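Long-range contacts in oxidoreductase (Corynebacterium diphtheriae, PDB 3K1Y), which probably acts as an FMN-dependent oxidoreductase of the NADPH-dependent FMN reductase family, built on a flavodoxin-like fold: residues Gly128-Ser133 against Phe157-Asp162; Val16-Leu21 against Thr53-Glu58; Asp87-Ala92 against Asp114-Met119; Val91-Phe96 against Ile123-Gly128. One frame throughout, in Å; residues are numbered along the deposited sequence.

Contact 1 (Gly128-Ser133 against Phe157-Asp162). With SO4 (sulfate ion), chain H.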
loop_
_atom_site.group_PDB
_atom_site.type_symbol
_atom_site.label_atom_id
_atom_site.label_comp_id
_atom_site.label_asym_id
_atom_site.label_seq_id
_atom_site.Cartn_x
_atom_site.Cartn_y
_atom_site.Cartn_z
ATOM N N GLY A 128 4.808 6.222 18.764
ATOM C CA GLY A 128 5.972 6.159 19.633
ATOM C C GLY A 128 7.236 5.927 18.825
ATOM O O GLY A 128 8.204 6.694 18.906
ATOM N N SER A 129 7.219 4.866 18.027
ATOM C CA SER A 129 8.366 4.535 17.201
ATOM C C SER A 129 8.060 4.882 15.757
ATOM O O SER A 129 6.987 5.398 15.444
ATOM C CB SER A 129 8.705 3.046 17.322
ATOM O OG SER A 129 7.807 2.243 16.587
ATOM N N ALA A 130 9.007 4.580 14.881
ATOM C CA ALA A 130 8.863 4.865 13.466
ATOM C C ALA A 130 8.603 3.619 12.614
ATOM O O ALA A 130 8.627 3.694 11.384
ATOM C CB ALA A 130 10.116 5.581 12.966
ATOM N N ARG A 131 8.337 2.482 13.252
ATOM C CA ARG A 131 8.117 1.256 12.486
ATOM C C ARG A 131 6.985 1.368 11.465
ATOM O O ARG A 131 7.011 0.709 10.428
ATOM C CB ARG A 131 7.892 0.058 13.428
ATOM C CG ARG A 131 6.625 0.075 14.273
ATOM C CD ARG A 131 6.806 -0.876 15.465
ATOM N NE ARG A 131 5.585 -1.584 15.842
ATOM C CZ ARG A 131 4.600 -1.076 16.580
ATOM N NH1 ARG A 131 4.671 0.171 17.048
ATOM N NH2 ARG A 131 3.536 -1.826 16.852
ATOM N N HIS A 132 6.012 2.226 11.751
ATOM C CA HIS A 132 4.875 2.428 10.863
ATOM C C HIS A 132 4.962 3.728 10.050
ATOM O O HIS A 132 3.954 4.217 9.534
ATOM C CB HIS A 132 3.581 2.407 11.689
ATOM C CG HIS A 132 3.305 1.083 12.331
ATOM N ND1 HIS A 132 2.568 0.952 13.490
ATOM C CD2 HIS A 132 3.679 -0.171 11.980
ATOM C CE1 HIS A 132 2.504 -0.323 13.825
ATOM N NE2 HIS A 132 3.170 -1.026 12.925
ATOM N N SER A 133 6.159 4.280 9.909
ATOM C CA SER A 133 6.284 5.523 9.163
ATOM C C SER A 133 5.746 5.441 7.734
ATOM O O SER A 133 5.361 6.462 7.163
ATOM C CB SER A 133 7.739 6.007 9.151
ATOM O OG SER A 133 8.571 5.123 8.429
ATOM N N PHE A 157 6.430 12.156 9.593
ATOM C CA PHE A 157 6.074 11.126 10.558
ATOM C C PHE A 157 6.866 11.343 11.842
ATOM O O PHE A 157 8.078 11.155 11.880
ATOM C CB PHE A 157 6.370 9.722 10.035
ATOM C CG PHE A 157 5.809 8.635 10.907
ATOM C CD1 PHE A 157 4.485 8.227 10.764
ATOM C CD2 PHE A 157 6.588 8.054 11.908
ATOM C CE1 PHE A 157 3.932 7.253 11.607
ATOM C CE2 PHE A 157 6.055 7.080 12.758
ATOM C CZ PHE A 157 4.719 6.676 12.608
ATOM N N ALA A 158 6.170 11.734 12.900
ATOM C CA ALA A 158 6.813 11.981 14.176
ATOM C C ALA A 158 6.771 10.783 15.110
ATOM O O ALA A 158 5.704 10.342 15.537
ATOM C CB ALA A 158 6.179 13.188 14.857
ATOM N N ALA A 159 7.951 10.256 15.409
ATOM C CA ALA A 159 8.093 9.142 16.338
ATOM C C ALA A 159 8.568 9.848 17.600
ATOM O O ALA A 159 9.673 10.370 17.637
ATOM C CB ALA A 159 9.143 8.181 15.836
ATOM N N THR A 160 7.727 9.890 18.621
ATOM C CA THR A 160 8.077 10.585 19.856
ATOM C C THR A 160 9.312 10.036 20.572
ATOM O O THR A 160 10.043 10.785 21.223
ATOM C CB THR A 160 6.899 10.570 20.839
ATOM O OG1 THR A 160 6.665 9.226 21.283
ATOM C CG2 THR A 160 5.647 11.108 20.156
ATOM N N GLU A 161 9.546 8.735 20.442
ATOM C CA GLU A 161 10.684 8.093 21.086
ATOM C C GLU A 161 12.012 8.552 20.496
ATOM O O GLU A 161 13.076 8.260 21.043
ATOM C CB GLU A 161 10.569 6.571 20.968
ATOM C CG GLU A 161 9.271 6.008 21.512
ATOM C CD GLU A 161 9.227 4.495 21.463
ATOM O OE1 GLU A 161 9.665 3.908 20.449
ATOM O OE2 GLU A 161 8.739 3.887 22.437
ATOM N N ASP A 162 11.953 9.273 19.384
ATOM C CA ASP A 162 13.170 9.755 18.753
ATOM C C ASP A 162 13.294 11.276 18.766
ATOM O O ASP A 162 13.859 11.856 17.841
ATOM C CB ASP A 162 13.257 9.246 17.313
ATOM C CG ASP A 162 13.175 7.734 17.225
ATOM O OD1 ASP A 162 13.750 7.054 18.107
ATOM O OD2 ASP A 162 12.552 7.220 16.268
HETATM S S SO4 H . 4.316 2.034 17.847
HETATM O O1 SO4 H . 3.137 2.127 17.043
HETATM O O2 SO4 H . 5.474 1.879 17.130
HETATM O O3 SO4 H . 4.540 3.138 18.629
HETATM O O4 SO4 H . 4.177 0.900 18.635
HETATM O O HOH W 1 11.775 4.369 15.987
#

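Contact 2 (Val16-Leu21 against Thr53-Glu58)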
loop_
_atom_site.group_PDB
_atom_site.type_symbol
_atom_site.label_atom_id
_atom_site.label_comp_id
_atom_site.label_asym_id
_atom_site.label_seq_id
_atom_site.Cartn_x
_atom_site.Cartn_y
_atom_site.Cartn_z
ATOM N N VAL A 16 -5.877 22.947 9.138
ATOM C CA VAL A 16 -5.115 21.875 9.769
ATOM C C VAL A 16 -6.060 20.889 10.429
ATOM O O VAL A 16 -6.797 21.259 11.342
ATOM C CB VAL A 16 -4.143 22.439 10.849
ATOM C CG1 VAL A 16 -3.423 21.295 11.575
ATOM C CG2 VAL A 16 -3.137 23.387 10.202
ATOM N N ILE A 17 -6.051 19.644 9.962
ATOM C CA ILE A 17 -6.905 18.614 10.544
ATOM C C ILE A 17 -6.049 17.789 11.492
ATOM O O ILE A 17 -4.971 17.330 11.121
ATOM C CB ILE A 17 -7.487 17.653 9.478
ATOM C CG1 ILE A 17 -8.195 18.431 8.362
ATOM C CG2 ILE A 17 -8.473 16.700 10.139
ATOM C CD1 ILE A 17 -9.340 19.295 8.827
ATOM N N SER A 18 -6.529 17.597 12.713
ATOM C CA SER A 18 -5.788 16.819 13.697
ATOM C C SER A 18 -6.744 15.814 14.325
ATOM O O SER A 18 -7.740 16.200 14.938
ATOM C CB SER A 18 -5.203 17.753 14.758
ATOM O OG SER A 18 -4.265 17.071 15.561
ATOM N N ALA A 19 -6.427 14.529 14.185
ATOM C CA ALA A 19 -7.291 13.451 14.685
ATOM C C ALA A 19 -6.895 12.790 16.011
ATOM O O ALA A 19 -7.316 11.670 16.299
ATOM C CB ALA A 19 -7.443 12.373 13.586
ATOM N N GLY A 20 -6.097 13.476 16.818
ATOM C CA GLY A 20 -5.691 12.904 18.091
ATOM C C GLY A 20 -6.824 12.855 19.103
ATOM O O GLY A 20 -7.724 13.698 19.085
ATOM N N LEU A 21 -6.778 11.875 19.998
ATOM C CA LEU A 21 -7.813 11.722 21.007
ATOM C C LEU A 21 -7.339 11.869 22.451
ATOM O O LEU A 21 -8.150 11.789 23.369
ATOM C CB LEU A 21 -8.504 10.365 20.837
ATOM C CG LEU A 21 -9.645 10.253 19.817
ATOM C CD1 LEU A 21 -9.371 11.102 18.596
ATOM C CD2 LEU A 21 -9.825 8.790 19.433
ATOM N N THR A 53 -7.293 25.395 12.796
ATOM C CA THR A 53 -7.051 24.045 13.292
ATOM C C THR A 53 -8.355 23.385 13.709
ATOM O O THR A 53 -9.051 23.873 14.594
ATOM C CB THR A 53 -6.087 24.050 14.500
ATOM O OG1 THR A 53 -4.882 24.747 14.155
ATOM C CG2 THR A 53 -5.733 22.623 14.896
ATOM N N ILE A 54 -8.673 22.267 13.065
ATOM C CA ILE A 54 -9.890 21.526 13.350
ATOM C C ILE A 54 -9.611 20.200 14.072
ATOM O O ILE A 54 -9.036 19.282 13.493
ATOM C CB ILE A 54 -10.646 21.219 12.048
ATOM C CG1 ILE A 54 -10.786 22.496 11.216
ATOM C CG2 ILE A 54 -12.016 20.627 12.365
ATOM C CD1 ILE A 54 -11.508 23.621 11.925
ATOM N N GLU A 55 -10.012 20.110 15.334
ATOM C CA GLU A 55 -9.822 18.889 16.118
ATOM C C GLU A 55 -11.001 17.937 15.892
ATOM O O GLU A 55 -12.124 18.215 16.320
ATOM C CB GLU A 55 -9.708 19.230 17.614
ATOM C CG GLU A 55 -8.383 19.861 18.019
ATOM C CD GLU A 55 -7.349 18.827 18.435
ATOM O OE1 GLU A 55 -7.208 17.810 17.722
ATOM O OE2 GLU A 55 -6.675 19.033 19.472
ATOM N N LEU A 56 -10.742 16.818 15.225
ATOM C CA LEU A 56 -11.793 15.847 14.937
ATOM C C LEU A 56 -12.511 15.325 16.182
ATOM O O LEU A 56 -13.708 15.025 16.126
ATOM C CB LEU A 56 -11.230 14.673 14.127
ATOM C CG LEU A 56 -10.747 15.001 12.711
ATOM C CD1 LEU A 56 -10.362 13.734 11.969
ATOM C CD2 LEU A 56 -11.858 15.712 11.964
ATOM N N SER A 57 -11.799 15.229 17.306
ATOM C CA SER A 57 -12.414 14.742 18.548
ATOM C C SER A 57 -13.444 15.733 19.094
ATOM O O SER A 57 -14.198 15.419 20.016
ATOM C CB SER A 57 -11.341 14.452 19.619
ATOM O OG SER A 57 -10.640 15.620 20.016
ATOM N N GLU A 58 -13.473 16.933 18.527
ATOM C CA GLU A 58 -14.424 17.949 18.961
ATOM C C GLU A 58 -15.572 18.029 17.960
ATOM O O GLU A 58 -16.467 18.869 18.078
ATOM C CB GLU A 58 -13.726 19.307 19.078
ATOM C CG GLU A 58 -12.852 19.456 20.319
ATOM C CD GLU A 58 -11.961 20.679 20.255
ATOM O OE1 GLU A 58 -12.422 21.727 19.750
ATOM O OE2 GLU A 58 -10.801 20.596 20.716
HETATM O O HOH W 2 -5.259 15.968 17.731
HETATM O O HOH W 3 -8.982 15.432 17.546
#

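Contact 3 (Asp87-Ala92 against Asp114-Met119)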
loop_
_atom_site.group_PDB
_atom_site.type_symbol
_atom_site.label_atom_id
_atom_site.label_comp_id
_atom_site.label_asym_id
_atom_site.label_seq_id
_atom_site.Cartn_x
_atom_site.Cartn_y
_atom_site.Cartn_z
ATOM N N ASP A 87 -5.959 27.787 1.077
ATOM C CA ASP A 87 -4.866 27.759 0.112
ATOM C C ASP A 87 -3.947 26.578 0.406
ATOM O O ASP A 87 -3.285 26.044 -0.492
ATOM C CB ASP A 87 -4.039 29.053 0.182
ATOM C CG ASP A 87 -4.872 30.298 -0.028
ATOM O OD1 ASP A 87 -5.712 30.322 -0.957
ATOM O OD2 ASP A 87 -4.676 31.265 0.739
ATOM N N GLY A 88 -3.898 26.189 1.675
ATOM C CA GLY A 88 -3.053 25.086 2.078
ATOM C C GLY A 88 -3.770 24.216 3.077
ATOM O O GLY A 88 -4.807 24.601 3.616
ATOM N N LEU A 89 -3.226 23.036 3.334
ATOM C CA LEU A 89 -3.855 22.137 4.280
ATOM C C LEU A 89 -2.840 21.225 4.920
ATOM O O LEU A 89 -1.865 20.831 4.287
ATOM C CB LEU A 89 -4.914 21.284 3.576
ATOM C CG LEU A 89 -5.340 20.016 4.319
ATOM C CD1 LEU A 89 -6.266 20.406 5.450
ATOM C CD2 LEU A 89 -6.022 19.041 3.357
ATOM N N VAL A 90 -3.087 20.893 6.179
ATOM C CA VAL A 90 -2.230 19.997 6.934
ATOM C C VAL A 90 -3.137 18.981 7.620
ATOM O O VAL A 90 -4.151 19.349 8.219
ATOM C CB VAL A 90 -1.428 20.756 8.005
ATOM C CG1 VAL A 90 -0.669 19.766 8.894
ATOM C CG2 VAL A 90 -0.467 21.712 7.329
ATOM N N VAL A 91 -2.780 17.705 7.511
ATOM C CA VAL A 91 -3.550 16.634 8.122
ATOM C C VAL A 91 -2.621 15.791 8.979
ATOM O O VAL A 91 -1.551 15.375 8.532
ATOM C CB VAL A 91 -4.246 15.720 7.058
ATOM C CG1 VAL A 91 -5.269 16.524 6.276
ATOM C CG2 VAL A 91 -3.207 15.099 6.110
ATOM N N ALA A 92 -3.027 15.557 10.219
ATOM C CA ALA A 92 -2.217 14.780 11.142
ATOM C C ALA A 92 -3.090 13.714 11.763
ATOM O O ALA A 92 -4.231 13.976 12.140
ATOM C CB ALA A 92 -1.642 15.677 12.226
ATOM N N ASP A 114 -15.205 16.675 -4.794
ATOM C CA ASP A 114 -14.182 17.651 -5.166
ATOM C C ASP A 114 -13.812 18.688 -4.106
ATOM O O ASP A 114 -13.362 19.785 -4.439
ATOM C CB ASP A 114 -14.630 18.380 -6.429
ATOM C CG ASP A 114 -16.058 18.884 -6.329
ATOM O OD1 ASP A 114 -16.434 19.412 -5.256
ATOM O OD2 ASP A 114 -16.804 18.759 -7.327
ATOM N N ALA A 115 -13.985 18.339 -2.837
ATOM C CA ALA A 115 -13.679 19.260 -1.742
ATOM C C ALA A 115 -12.214 19.718 -1.707
ATOM O O ALA A 115 -11.926 20.882 -1.415
ATOM C CB ALA A 115 -14.052 18.615 -0.411
ATOM N N LEU A 116 -11.300 18.805 -2.026
ATOM C CA LEU A 116 -9.874 19.097 -1.994
ATOM C C LEU A 116 -9.138 19.022 -3.336
ATOM O O LEU A 116 -7.971 18.634 -3.378
ATOM C CB LEU A 116 -9.199 18.146 -1.008
ATOM C CG LEU A 116 -9.679 18.199 0.436
ATOM C CD1 LEU A 116 -9.130 17.002 1.227
ATOM C CD2 LEU A 116 -9.231 19.511 1.038
ATOM N N THR A 117 -9.791 19.393 -4.430
ATOM C CA THR A 117 -9.122 19.334 -5.727
ATOM C C THR A 117 -8.055 20.419 -5.858
ATOM O O THR A 117 -8.339 21.601 -5.653
ATOM C CB THR A 117 -10.124 19.500 -6.886
ATOM O OG1 THR A 117 -11.116 18.466 -6.810
ATOM C CG2 THR A 117 -9.399 19.419 -8.233
ATOM N N GLY A 118 -6.833 20.014 -6.193
ATOM C CA GLY A 118 -5.746 20.968 -6.353
ATOM C C GLY A 118 -5.155 21.543 -5.067
ATOM O O GLY A 118 -4.216 22.342 -5.112
HETATM N N MSE A 119 -5.678 21.117 -3.924
HETATM C CA MSE A 119 -5.227 21.600 -2.621
HETATM C C MSE A 119 -3.799 21.224 -2.191
HETATM O O MSE A 119 -3.507 20.051 -1.949
HETATM C CB MSE A 119 -6.208 21.116 -1.547
HETATM C CG MSE A 119 -5.895 21.567 -0.132
HETATM SE SE MSE A 119 -6.098 23.479 0.072
HETATM C CE MSE A 119 -8.028 23.601 0.080
#

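Contact 4 (Val91-Phe96 against Ile123-Gly128). With SO4 (sulfate ion), chain H.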
loop_
_atom_site.group_PDB
_atom_site.type_symbol
_atom_site.label_atom_id
_atom_site.label_comp_id
_atom_site.label_asym_id
_atom_site.label_seq_id
_atom_site.Cartn_x
_atom_site.Cartn_y
_atom_site.Cartn_z
ATOM N N VAL A 91 -2.780 17.705 7.511
ATOM C CA VAL A 91 -3.550 16.634 8.122
ATOM C C VAL A 91 -2.621 15.791 8.979
ATOM O O VAL A 91 -1.551 15.375 8.532
ATOM C CB VAL A 91 -4.246 15.720 7.058
ATOM C CG1 VAL A 91 -5.269 16.524 6.276
ATOM C CG2 VAL A 91 -3.207 15.099 6.110
ATOM N N ALA A 92 -3.027 15.557 10.219
ATOM C CA ALA A 92 -2.217 14.780 11.142
ATOM C C ALA A 92 -3.090 13.714 11.763
ATOM O O ALA A 92 -4.231 13.976 12.140
ATOM C CB ALA A 92 -1.642 15.677 12.226
ATOM N N THR A 93 -2.551 12.506 11.868
ATOM C CA THR A 93 -3.309 11.417 12.444
ATOM C C THR A 93 -2.472 10.494 13.303
ATOM O O THR A 93 -1.307 10.234 13.007
ATOM C CB THR A 93 -3.963 10.526 11.347
ATOM O OG1 THR A 93 -4.753 9.502 11.967
ATOM C CG2 THR A 93 -2.885 9.839 10.499
ATOM N N PRO A 94 -3.040 10.038 14.421
ATOM C CA PRO A 94 -2.279 9.114 15.256
ATOM C C PRO A 94 -2.364 7.817 14.440
ATOM O O PRO A 94 -3.057 7.768 13.422
ATOM C CB PRO A 94 -3.094 9.058 16.551
ATOM C CG PRO A 94 -4.476 9.438 16.113
ATOM C CD PRO A 94 -4.230 10.539 15.129
ATOM N N VAL A 95 -1.662 6.776 14.851
ATOM C CA VAL A 95 -1.722 5.540 14.091
ATOM C C VAL A 95 -2.425 4.476 14.900
ATOM O O VAL A 95 -1.957 4.087 15.966
ATOM C CB VAL A 95 -0.324 5.048 13.707
ATOM C CG1 VAL A 95 -0.443 3.834 12.775
ATOM C CG2 VAL A 95 0.456 6.177 13.041
ATOM N N PHE A 96 -3.573 4.031 14.400
ATOM C CA PHE A 96 -4.359 3.005 15.068
ATOM C C PHE A 96 -4.390 1.809 14.134
ATOM O O PHE A 96 -4.617 1.958 12.935
ATOM C CB PHE A 96 -5.795 3.491 15.333
ATOM C CG PHE A 96 -5.905 4.571 16.381
ATOM C CD1 PHE A 96 -4.773 5.140 16.954
ATOM C CD2 PHE A 96 -7.158 5.047 16.764
ATOM C CE1 PHE A 96 -4.884 6.166 17.890
ATOM C CE2 PHE A 96 -7.281 6.072 17.699
ATOM C CZ PHE A 96 -6.140 6.634 18.261
ATOM N N ILE A 123 1.080 15.763 4.455
ATOM C CA ILE A 123 0.480 14.673 5.213
ATOM C C ILE A 123 1.392 14.335 6.399
ATOM O O ILE A 123 2.620 14.341 6.279
ATOM C CB ILE A 123 0.239 13.437 4.317
ATOM C CG1 ILE A 123 1.520 13.047 3.589
ATOM C CG2 ILE A 123 -0.871 13.749 3.298
ATOM C CD1 ILE A 123 1.379 11.778 2.782
ATOM N N ALA A 124 0.793 14.079 7.553
ATOM C CA ALA A 124 1.572 13.774 8.739
ATOM C C ALA A 124 0.912 12.779 9.701
ATOM O O ALA A 124 -0.319 12.697 9.805
ATOM C CB ALA A 124 1.908 15.074 9.476
ATOM N N ALA A 125 1.749 12.028 10.407
ATOM C CA ALA A 125 1.282 11.045 11.371
ATOM C C ALA A 125 2.260 10.975 12.534
ATOM O O ALA A 125 3.372 11.496 12.462
ATOM C CB ALA A 125 1.168 9.690 10.718
ATOM N N THR A 126 1.842 10.330 13.611
ATOM C CA THR A 126 2.703 10.190 14.768
ATOM C C THR A 126 2.449 8.882 15.500
ATOM O O THR A 126 1.405 8.256 15.335
ATOM C CB THR A 126 2.496 11.346 15.769
ATOM O OG1 THR A 126 3.351 11.143 16.900
ATOM C CG2 THR A 126 1.045 11.396 16.251
ATOM N N ALA A 127 3.420 8.491 16.313
ATOM C CA ALA A 127 3.352 7.281 17.125
ATOM C C ALA A 127 4.595 7.293 18.006
ATOM O O ALA A 127 5.352 8.271 18.000
ATOM C CB ALA A 127 3.330 6.038 16.242
ATOM N N GLY A 128 4.808 6.222 18.764
ATOM C CA GLY A 128 5.972 6.159 19.633
ATOM C C GLY A 128 7.236 5.927 18.825
ATOM O O GLY A 128 8.204 6.694 18.906
HETATM S S SO4 H . 4.316 2.034 17.847
HETATM O O1 SO4 H . 3.137 2.127 17.043
HETATM O O2 SO4 H . 5.474 1.879 17.130
HETATM O O3 SO4 H . 4.540 3.138 18.629
HETATM O O4 SO4 H . 4.177 0.900 18.635
#

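Contact 1 (Gly128-Ser133 against Phe157-Asp162)
Phe157 carries the apolar part of this contact, with one face of its ring against the loop 128-133. Ser133 CA sits 3.5 Å from the centroid of the Phe157 ring and only 8° off its normal, a CH-pi contact over the face. The rim of the same ring meets Ser129 O, which lies in the ring plane 3.3 Å from Phe157 CE2. With CG anti to the backbone N (chi1 -171°), the benzyl group reaches across to the turn Ala130-Ser133, a type I turn closed by Ser133 N to Ala130 O. Beside it, the methyl groups of Ala130 and Ala159 meet CB to CB at 4.0 Å.

In this flavodoxin-like fold the loop follows strand 120-127 and packs on the C-terminal end of strand 150-159, the outermost strand on that side of this chain's sheet, at the end of the sheet where relatives hold FMN.

Polar links lie farther along. Glu161 N donates to Gly128 O (2.9 Å), although crowding makes the place of that oxygen less certain. One water accepts from Ala130 N (3.0 Å) and donates to Asp162 OD2 (3.0 Å), so it bridges the two segments. The hydroxyl of Ser133 pairs instead with Arg131 O of the second subunit.

Anion contacts gather on the loop. Ser129 N donates to sulfate O3 (3.2 Å, 162°), and Gly128 N adds a weak bond to the same oxygen. The model places Arg131 NH1 impossibly close to the sulfate, and Ser129 OG is also too near, so their detailed geometry is doubtful.

Contact 2 (Val16-Leu21 against Thr53-Glu58)
Val16 and Ser18 pair with Thr53 and Glu55 in parallel register, joining the first two strands of the flavodoxin-like sheet, which are linked through helix 26-44 as a beta-alpha-beta unit. Three bonds satisfy the backbone groups that face each other: Ile54 N to Val16 O (2.7 Å), Ser18 N to Ile54 O (3.1 Å) and Leu56 N to Ser18 O (3.1 Å).

Beyond the strand ends, water takes over. Glu55 bends at chi2 (-90°), which turns its carboxylate back over the neighbouring strand. OE1 accepts a hydrogen bond from a water at 2.7 Å, and this water also bonds Ser18 OG (2.6 Å) and accepts weakly from Gly20 N. A second water accepts from Ser57 N (2.8 Å) and lies between Gly20 O and Glu55 OE1, with more acceptors around it than it has protons to give. OE2 of Glu55 is taken by a salt bridge to Arg28 of helix 26-44. The backbone of the loop after strand 12-18 is thus tied down by a carboxylate and two waters; a sulfate bound close to Gly20 is consistent with the phosphate-binding role of this loop in flavodoxin-like proteins.

On the opposite face of the sheet from Ser18 and Glu55, Leu56 CG lies 3.8 Å from Ile17 CG2, and Leu56 CD1 lies 3.6 Å from Ala19 CB.

Contact 3 (Asp87-Ala92 against Asp114-Met119)
Asp87 and Met119 meet here, and each is anchored by a polar bond beyond the contact: Asp87 OD2 accepts from Thr13 N, and Met119 O pairs with Thr121 OG1. Between the segments themselves there is no hydrogen bond. The contact is van der Waals packing, mostly apolar, in the flavodoxin-like fold, setting the start of the central strand 88-94 against the loop that leads from helix 102-110 into strand 120-127.

That loop is shaped by two turns, type I from Asp114 to Thr117 and type II from Leu116 to Met119. The second is closed weakly, Met119 N to Leu116 O at 3.4 Å, and Gly118 supplies its positive phi.

Both turns deliver side chains to the strand. Met119, modelled as selenomethionine, leaves the backbone extended (chi1 -179°) and then folds at chi2 and chi3. Its SE comes to rest by the peptide joining Asp87 to Gly88, 3.8 Å from Gly88 N, while its CG packs against Leu89 CB, also at 3.8 Å. Leu116 also leans on Phe108 of helix 102-110. It meets Leu89 at about a right angle through single methyl groups, Leu116 CD2 lying 4.0 Å from Leu89 CD2.

Contact 4 (Val91-Phe96 against Ile123-Gly128)
Ala124 O is approached by two donors of the neighbouring strand at nearly equal range: Thr93 N gives a hydrogen bond at 3.0 Å, and Ala92 CA makes an unusually short CA-H...O contact at 3.1 Å. The bonds of this parallel pairing are bent. Ala124 N meets Val91 O at 2.9 Å with an N-H...O angle of only 133°, and Thr126 N reaches Thr93 O at 3.2 Å with 145°. Strands 88-94 and 120-127 form, with helix 102-110, a beta-alpha-beta unit joining the central strand of the flavodoxin-like sheet to its neighbour.

Side chains fill in around the backbone. Val91 and Ile123 run alongside each other on one face, Val91 CG2 3.9 Å from Ile123 CG2, and helix 135-146 packs over Ile123. Farther along, Val95 holds CG1 trans to the backbone N (chi1 -174°), which leaves CG2 on the N side, where it presses on Thr126 O at 3.2 Å.

Both threonine hydroxyls are used. Thr93 OG1 donates in the carbonyl plane to a lone pair of Pro94 O (2.8 Å) and is bonded by Thr101 N; Thr126 OG1 pairs with Ala158 O. The buried hydroxyls therefore serve the backbone, linking the two strands to the following loop and to strand 150-159.

From the N terminus, contact 2 closes the first loop, bringing strand 49-55 beside strand 12-18 after helix 26-44. Contacts 3 and 4 both start from strand 88-94, sharing Val91 and Ala92; they are staggered and cross, contact 4 starting and ending later, and none is nested. Contact 3 closes at the loop before strand 120-127 and contact 4 on that strand, on opposite sides of the chain's centre. Contact 1 follows in series, opening at Gly128, where contact 4 ends, and reaching strand 150-159. Strand 12-18 bonds to strand 88-94, linking contact 2 to contacts 3 and 4, while a probable hydrogen bond from Ala158 N to Ala125 O joins contacts 1 and 4. Together they span all five strands.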